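Local coordinates for protein putative nudix hydrolase family member (Chromobacterium violaceum, PDB 3F13) that probably acts as a magnesium-dependent hydrolase of the Nudix family, although its natural substrate has not been established, at residues D27-T32 and Y39-G44; L88-G93 and L145-Y150; A105-P110 and M114-E119. All blocks are in the same frame, centred on the assembly; numbering follows the deposited sequence.

Contact 1 of 3, residues D27-T32 and Y39-G44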
loop_
_atom_site.group_PDB
_atom_site.type_symbol
_atom_site.label_atom_id
_atom_site.label_comp_id
_atom_site.label_asym_id
_atom_site.label_seq_id
_atom_site.Cartn_x
_atom_site.Cartn_y
_atom_site.Cartn_z
ATOM N N ASP B 27 14.636 10.921 11.054
ATOM C CA ASP B 27 15.923 11.473 10.619
ATOM C C ASP B 27 16.454 11.010 9.262
ATOM O O ASP B 27 17.616 11.247 8.951
ATOM C CB ASP B 27 16.963 11.236 11.711
ATOM C CG ASP B 27 16.425 11.594 13.073
ATOM O OD1 ASP B 27 15.548 12.499 13.111
ATOM O OD2 ASP B 27 16.834 10.979 14.081
ATOM N N GLY B 28 15.628 10.347 8.448
ATOM C CA GLY B 28 15.996 10.136 7.045
ATOM C C GLY B 28 15.420 8.848 6.449
ATOM O O GLY B 28 14.643 8.152 7.104
ATOM N N VAL B 29 15.832 8.538 5.217
ATOM C CA VAL B 29 15.373 7.330 4.510
ATOM C C VAL B 29 16.168 6.094 4.942
ATOM O O VAL B 29 17.414 6.092 4.958
ATOM C CB VAL B 29 15.509 7.512 2.984
ATOM C CG1 VAL B 29 15.280 6.158 2.236
ATOM C CG2 VAL B 29 14.553 8.560 2.493
ATOM N N LEU B 30 15.448 5.031 5.272
ATOM C CA LEU B 30 16.031 3.769 5.680
ATOM C C LEU B 30 16.834 3.069 4.572
ATOM O O LEU B 30 16.354 2.928 3.448
ATOM C CB LEU B 30 14.895 2.854 6.132
ATOM C CG LEU B 30 15.309 1.534 6.777
ATOM C CD1 LEU B 30 16.184 1.816 7.994
ATOM C CD2 LEU B 30 14.068 0.728 7.131
ATOM N N VAL B 31 18.072 2.680 4.891
ATOM C CA VAL B 31 18.875 1.825 4.006
ATOM C C VAL B 31 19.458 0.695 4.827
ATOM O O VAL B 31 19.595 0.819 6.059
ATOM C CB VAL B 31 20.030 2.583 3.326
ATOM C CG1 VAL B 31 19.489 3.676 2.376
ATOM C CG2 VAL B 31 20.933 3.203 4.363
ATOM N N THR B 32 19.779 -0.396 4.148
ATOM C CA THR B 32 20.223 -1.611 4.805
ATOM C C THR B 32 21.461 -2.153 4.103
ATOM O O THR B 32 21.644 -1.944 2.901
ATOM C CB THR B 32 19.135 -2.685 4.764
ATOM O OG1 THR B 32 18.897 -3.103 3.413
ATOM C CG2 THR B 32 17.822 -2.138 5.355
ATOM N N TYR B 39 25.473 0.053 1.546
ATOM C CA TYR B 39 24.063 0.246 1.869
ATOM C C TYR B 39 23.215 0.356 0.607
ATOM O O TYR B 39 23.653 0.865 -0.405
ATOM C CB TYR B 39 23.882 1.493 2.741
ATOM C CG TYR B 39 24.305 1.314 4.198
ATOM C CD1 TYR B 39 23.434 0.797 5.147
ATOM C CD2 TYR B 39 25.579 1.680 4.618
ATOM C CE1 TYR B 39 23.814 0.643 6.476
ATOM C CE2 TYR B 39 25.964 1.526 5.931
ATOM C CZ TYR B 39 25.089 1.001 6.855
ATOM O OH TYR B 39 25.481 0.850 8.175
ATOM N N ASN B 40 21.971 -0.097 0.701
ATOM C CA ASN B 40 21.040 0.012 -0.385
ATOM C C ASN B 40 19.648 0.201 0.179
ATOM O O ASN B 40 19.383 -0.110 1.364
ATOM C CB ASN B 40 21.061 -1.251 -1.217
ATOM C CG ASN B 40 20.715 -1.002 -2.669
ATOM O OD1 ASN B 40 20.214 0.071 -3.061
ATOM N ND2 ASN B 40 20.971 -2.020 -3.496
ATOM N N LEU B 41 18.753 0.714 -0.651
ATOM C CA LEU B 41 17.338 0.737 -0.254
ATOM C C LEU B 41 16.791 -0.685 -0.062
ATOM O O LEU B 41 17.122 -1.589 -0.804
ATOM C CB LEU B 41 16.538 1.420 -1.331
ATOM C CG LEU B 41 16.791 2.910 -1.453
ATOM C CD1 LEU B 41 16.082 3.283 -2.741
ATOM C CD2 LEU B 41 16.273 3.763 -0.268
ATOM N N PRO B 42 15.930 -0.873 0.938
ATOM C CA PRO B 42 15.369 -2.201 1.214
ATOM C C PRO B 42 14.526 -2.729 0.039
ATOM O O PRO B 42 13.985 -1.956 -0.713
ATOM C CB PRO B 42 14.468 -1.972 2.431
ATOM C CG PRO B 42 14.476 -0.489 2.721
ATOM C CD PRO B 42 15.500 0.170 1.879
ATOM N N GLY B 43 14.398 -4.048 -0.106
ATOM C CA GLY B 43 13.585 -4.571 -1.189
ATOM C C GLY B 43 14.141 -5.896 -1.638
ATOM O O GLY B 43 15.024 -6.449 -0.963
ATOM N N GLY B 44 13.658 -6.403 -2.766
ATOM C CA GLY B 44 14.162 -7.687 -3.277
ATOM C C GLY B 44 13.450 -8.165 -4.524
ATOM O O GLY B 44 12.620 -7.485 -5.072
#
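V31 and Y39 meet with their side chains crossing at about a right angle, where strand 28-33 of the Nudix fold faces the chain that runs into strand 43-45 and the start of the Nudix box. The V31 branch CG2 rests against Y39 CD1 at 3.6 Å, approaching the ring obliquely. With V31 CG1 anti to the carbonyl carbon (chi1 -64°), CG2 falls between N and C and lies on the side of the strand where the Y39 ring sits. A beta-branched residue suits the spot because V31 CG1 also lies 4.2 Å from L41 CD2. L41 starts out pointing away from the strand; CD1 continues its extended chain (chi2 170°), and the side branch CD2 turns back to V29 CG1 at 3.6 Å; beyond, L41 packs on T20 and I22 of strand 16-25. The backbones are joined by a single antiparallel bridge, a hydrogen-bonded pair between T32 and N40. T32 N donates to N40 O over 2.8 Å, nearly straight at 170° and in the carbonyl plane, while N40 N returns a bond to T32 O over 2.9 Å. P42, lacking an N-H, lays the CD edge of its ring beside the strand and also packs on I60 and E63 of helix 52-64; E63 OE1 accepts a hydrogen bond from G43 N. The ring's closest approach to the strand is P42 CD against L30 O, at 3.3 Å.

Contact 2 of 3, residues L88-G93 and L145-Y150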
loop_
_atom_site.group_PDB
_atom_site.type_symbol
_atom_site.label_atom_id
_atom_site.label_comp_id
_atom_site.label_asym_id
_atom_site.label_seq_id
_atom_site.Cartn_x
_atom_site.Cartn_y
_atom_site.Cartn_z
ATOM N N LEU B 88 6.862 4.440 -1.834
ATOM C CA LEU B 88 7.027 5.140 -0.555
ATOM C C LEU B 88 6.152 4.352 0.408
ATOM O O LEU B 88 4.963 4.150 0.126
ATOM C CB LEU B 88 6.472 6.560 -0.654
ATOM C CG LEU B 88 6.505 7.366 0.664
ATOM C CD1 LEU B 88 7.924 7.679 1.117
ATOM C CD2 LEU B 88 5.723 8.683 0.528
ATOM N N CYS B 89 6.732 3.850 1.485
ATOM C CA CYS B 89 5.982 3.011 2.438
ATOM C C CYS B 89 5.920 3.584 3.850
ATOM O O CYS B 89 6.891 4.148 4.327
ATOM C CB CYS B 89 6.630 1.638 2.536
ATOM S SG CYS B 89 6.947 0.823 0.946
ATOM N N ILE B 90 4.779 3.382 4.512
ATOM C CA ILE B 90 4.593 3.645 5.924
ATOM C C ILE B 90 4.437 2.310 6.670
ATOM O O ILE B 90 3.675 1.407 6.258
ATOM C CB ILE B 90 3.232 4.340 6.203
ATOM C CG1 ILE B 90 2.902 5.408 5.177
ATOM C CG2 ILE B 90 3.127 4.758 7.678
ATOM C CD1 ILE B 90 1.745 6.274 5.649
ATOM N N ALA B 91 5.163 2.194 7.758
ATOM C CA ALA B 91 4.893 1.212 8.817
ATOM C C ALA B 91 5.122 1.961 10.147
ATOM O O ALA B 91 5.748 3.019 10.162
ATOM C CB ALA B 91 5.805 -0.016 8.686
ATOM N N GLN B 92 4.559 1.467 11.239
ATOM C CA GLN B 92 4.551 2.240 12.483
ATOM C C GLN B 92 5.409 1.617 13.571
ATOM O O GLN B 92 5.168 1.839 14.767
ATOM C CB GLN B 92 3.120 2.442 13.001
ATOM N N GLY B 93 6.406 0.843 13.171
ATOM C CA GLY B 93 7.372 0.345 14.141
ATOM C C GLY B 93 8.741 0.968 13.959
ATOM O O GLY B 93 8.911 1.935 13.211
ATOM N N LEU B 145 3.743 11.512 3.549
ATOM C CA LEU B 145 4.824 11.955 4.428
ATOM C C LEU B 145 4.277 12.684 5.677
ATOM O O LEU B 145 4.702 12.432 6.824
ATOM C CB LEU B 145 5.815 12.795 3.634
ATOM C CG LEU B 145 6.690 11.910 2.733
ATOM C CD1 LEU B 145 7.676 12.788 1.980
ATOM C CD2 LEU B 145 7.433 10.824 3.513
ATOM N N GLY B 146 3.267 13.509 5.454
ATOM C CA GLY B 146 2.566 14.203 6.531
ATOM C C GLY B 146 1.901 13.254 7.514
ATOM O O GLY B 146 1.976 13.459 8.705
ATOM N N LEU B 147 1.231 12.221 7.000
ATOM C CA LEU B 147 0.722 11.134 7.807
ATOM C C LEU B 147 1.820 10.502 8.662
ATOM O O LEU B 147 1.672 10.363 9.883
ATOM C CB LEU B 147 0.016 10.096 6.896
ATOM C CG LEU B 147 -0.624 8.933 7.673
ATOM C CD1 LEU B 147 -1.503 9.428 8.823
ATOM C CD2 LEU B 147 -1.414 8.055 6.715
ATOM N N ALA B 148 2.927 10.110 8.058
ATOM C CA ALA B 148 3.986 9.483 8.832
ATOM C C ALA B 148 4.458 10.421 9.953
ATOM O O ALA B 148 4.646 9.997 11.098
ATOM C CB ALA B 148 5.127 9.117 7.941
ATOM N N ARG B 149 4.636 11.688 9.617
ATOM C CA ARG B 149 5.039 12.689 10.608
ATOM C C ARG B 149 4.072 12.826 11.754
ATOM O O ARG B 149 4.496 12.930 12.915
ATOM C CB ARG B 149 5.226 14.032 9.941
ATOM C CG ARG B 149 6.593 14.163 9.339
ATOM C CD ARG B 149 6.927 15.608 9.017
ATOM N NE ARG B 149 6.176 16.057 7.853
ATOM C CZ ARG B 149 6.596 15.912 6.600
ATOM N NH1 ARG B 149 7.775 15.336 6.326
ATOM N NH2 ARG B 149 5.838 16.353 5.625
ATOM N N TYR B 150 2.784 12.847 11.444
ATOM C CA TYR B 150 1.795 12.895 12.493
ATOM C C TYR B 150 1.872 11.651 13.373
ATOM O O TYR B 150 1.728 11.757 14.589
ATOM C CB TYR B 150 0.387 13.044 11.920
ATOM C CG TYR B 150 -0.710 12.904 12.947
ATOM C CD1 TYR B 150 -1.037 13.953 13.807
ATOM C CD2 TYR B 150 -1.429 11.729 13.042
ATOM C CE1 TYR B 150 -2.060 13.817 14.748
ATOM C CE2 TYR B 150 -2.442 11.568 13.981
ATOM C CZ TYR B 150 -2.757 12.615 14.813
ATOM O OH TYR B 150 -3.762 12.426 15.713
#
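With chi1 of 176°, L88 throws its CG away from its own backbone N and out from strand 82-90, while L145, at chi1 -75°, swings a side chain that starts away from the strand back until its end meets L88. The two leucines cross at a slant, the L88 branch CD1 lying 4.0 Å from L145 CD2 and the other branch, L88 CD2, 4.0 Å from L145 CG. Two residues further along both segments, I90 reaches out with CD1 and touches L147 CD2 at 3.8 Å, the pair crossing at about a right angle. A148, nearest to I90 in backbone position, suits the interface because its small methyl lets helix 136-157 lie close to the strand. This is helix-on-sheet packing: L88 also meets Y127 of helix 118-132 and L141 and L144 of helix 136-157, and L147 packs on L72 of the second subunit, so the same helix serves the dimer interface. No hydrogen bond crosses between the two segments. Their grip therefore rests on dispersion and the burial of branched aliphatic groups, and with no polar pair between the segments, the fit of these side chains is what sets how they lie against each other.

Contact 3 of 3, residues A105-P110 and M114-E119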
loop_
_atom_site.group_PDB
_atom_site.type_symbol
_atom_site.label_atom_id
_atom_site.label_comp_id
_atom_site.label_asym_id
_atom_site.label_seq_id
_atom_site.Cartn_x
_atom_site.Cartn_y
_atom_site.Cartn_z
ATOM N N ALA B 105 20.794 2.001 8.448
ATOM C CA ALA B 105 21.088 3.408 8.710
ATOM C C ALA B 105 20.085 4.301 7.982
ATOM O O ALA B 105 19.133 3.811 7.384
ATOM C CB ALA B 105 22.516 3.752 8.290
ATOM N N LEU B 106 20.289 5.610 8.059
ATOM C CA LEU B 106 19.339 6.579 7.531
ATOM C C LEU B 106 20.068 7.534 6.611
ATOM O O LEU B 106 21.189 7.973 6.913
ATOM C CB LEU B 106 18.711 7.368 8.677
ATOM C CG LEU B 106 17.982 6.469 9.645
ATOM C CD1 LEU B 106 17.346 7.313 10.745
ATOM C CD2 LEU B 106 16.937 5.673 8.860
ATOM N N VAL B 107 19.448 7.860 5.488
ATOM C CA VAL B 107 20.074 8.743 4.524
ATOM C C VAL B 107 19.306 10.070 4.411
ATOM O O VAL B 107 18.104 10.048 4.181
ATOM C CB VAL B 107 20.093 8.098 3.160
ATOM C CG1 VAL B 107 20.343 9.173 2.108
ATOM C CG2 VAL B 107 21.115 6.957 3.120
ATOM N N SER B 108 19.990 11.212 4.556
ATOM C CA SER B 108 19.290 12.528 4.571
ATOM C C SER B 108 19.243 13.242 3.222
ATOM O O SER B 108 18.450 14.181 3.023
ATOM C CB SER B 108 19.887 13.469 5.639
ATOM N N SER B 109 20.089 12.825 2.289
ATOM C CA SER B 109 20.047 13.392 0.951
ATOM C C SER B 109 20.752 12.462 -0.027
ATOM O O SER B 109 21.594 11.665 0.390
ATOM C CB SER B 109 20.631 14.819 0.933
ATOM O OG SER B 109 21.931 14.858 0.398
ATOM N N PRO B 110 20.383 12.526 -1.319
ATOM C CA PRO B 110 20.933 11.630 -2.327
ATOM C C PRO B 110 22.418 11.910 -2.535
ATOM O O PRO B 110 23.105 11.139 -3.195
ATOM C CB PRO B 110 20.160 12.002 -3.591
ATOM C CG PRO B 110 18.964 12.789 -3.101
ATOM C CD PRO B 110 19.467 13.511 -1.909
ATOM N N MET B 114 27.677 8.550 2.651
ATOM C CA MET B 114 27.583 7.135 2.913
ATOM C C MET B 114 27.822 6.357 1.635
ATOM O O MET B 114 27.560 6.838 0.519
ATOM C CB MET B 114 26.201 6.875 3.545
ATOM C CG MET B 114 25.623 5.494 3.483
ATOM S SD MET B 114 24.329 5.359 4.755
ATOM C CE MET B 114 24.132 7.028 5.341
ATOM N N ASP B 115 28.340 5.149 1.795
ATOM C CA ASP B 115 28.682 4.327 0.666
ATOM C C ASP B 115 27.443 3.593 0.153
ATOM O O ASP B 115 27.225 2.442 0.488
ATOM C CB ASP B 115 29.750 3.322 1.080
ATOM C CG ASP B 115 30.441 2.686 -0.102
ATOM O OD1 ASP B 115 30.006 2.912 -1.246
ATOM O OD2 ASP B 115 31.425 1.956 0.122
ATOM N N LEU B 116 26.651 4.273 -0.678
ATOM C CA LEU B 116 25.447 3.652 -1.261
ATOM C C LEU B 116 25.682 2.892 -2.538
ATOM O O LEU B 116 26.468 3.294 -3.382
ATOM C CB LEU B 116 24.411 4.718 -1.558
ATOM C CG LEU B 116 23.895 5.496 -0.364
ATOM C CD1 LEU B 116 22.781 6.430 -0.862
ATOM C CD2 LEU B 116 23.376 4.527 0.705
ATOM N N PHE B 117 24.978 1.785 -2.702
ATOM C CA PHE B 117 24.918 1.191 -3.998
ATOM C C PHE B 117 24.467 2.250 -5.024
ATOM O O PHE B 117 23.610 3.085 -4.740
ATOM C CB PHE B 117 23.979 -0.001 -4.002
ATOM C CG PHE B 117 24.075 -0.798 -5.246
ATOM C CD1 PHE B 117 25.075 -1.754 -5.395
ATOM C CD2 PHE B 117 23.212 -0.548 -6.307
ATOM C CE1 PHE B 117 25.191 -2.481 -6.571
ATOM C CE2 PHE B 117 23.323 -1.260 -7.488
ATOM C CZ PHE B 117 24.314 -2.237 -7.621
ATOM N N VAL B 118 25.069 2.226 -6.206
ATOM C CA VAL B 118 24.800 3.216 -7.255
ATOM C C VAL B 118 23.315 3.405 -7.628
ATOM O O VAL B 118 22.819 4.519 -7.644
ATOM C CB VAL B 118 25.557 2.862 -8.552
ATOM C CG1 VAL B 118 25.371 1.403 -8.893
ATOM C CG2 VAL B 118 25.052 3.752 -9.696
ATOM N N GLU B 119 22.635 2.311 -7.975
ATOM C CA GLU B 119 21.185 2.351 -8.259
ATOM C C GLU B 119 20.349 2.849 -7.070
ATOM O O GLU B 119 19.347 3.540 -7.255
ATOM C CB GLU B 119 20.681 0.973 -8.666
ATOM C CG GLU B 119 21.430 0.326 -9.849
ATOM C CD GLU B 119 21.422 1.182 -11.121
ATOM O OE1 GLU B 119 20.739 2.238 -11.140
ATOM O OE2 GLU B 119 22.111 0.804 -12.105
#
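V107, the valine that receives M114, is pinned by a short polar bond, the probable backbone hydrogen bond from V107 N to V29 O in the mixed sheet of the Nudix fold. Strand 103-107 directs A105 and V107 at the segment that leads into helix 118-132, whereas L106 turns the other way, onto L30. M114 does most of the touching. Its CG lies anti to the backbone N (chi1 159°) and SD continues the extended chain (chi2 161°); at chi3 (9°, an unusual, nearly eclipsed value) the chain bends and CE lies on the same side as CB, beside the strand. M114 CE is then 3.7 Å from V107 CG2 and 3.5 Å from L106 O, while M114 SD comes within 4.3 Å of A105 CB. The unbranched, flexible methionine suits a place where one side chain must follow both a small alanine and a branched valine; V107 and M114 pass each other at an angle. D115 is the centre of an inverse gamma turn, closed by a weak bond from L116 N to M114 O, and its OD1 forms a salt bridge with R38. The turn lets L116 point to the strand, before F117 takes the N-cap position of the helix. L116 also packs on Y39 and R121, and its CD2 sits 4.1 Å from V107 CG2, the same methyl that M114 meets.

In the fold
Contacts 1 and 3 are neighbours, their centres 8 Å apart, because strands 28-33 and 103-107 lie side by side in one sheet and Y39 O binds F117 N. Contact 2 reaches that sheet through strand 82-90, but its centre is 15 Å from that of contact 1 and 20 Å from that of contact 3. Contact 1 is buried and is the only one of the three with hydrogen bonds between its own segments, as fits an extended loop that pairs briefly with a strand through its backbone. Contact 2, also buried, joins helix to sheet by aliphatic packing beside the second subunit. Contact 3 is only partly buried, with a methionine draped over its strand.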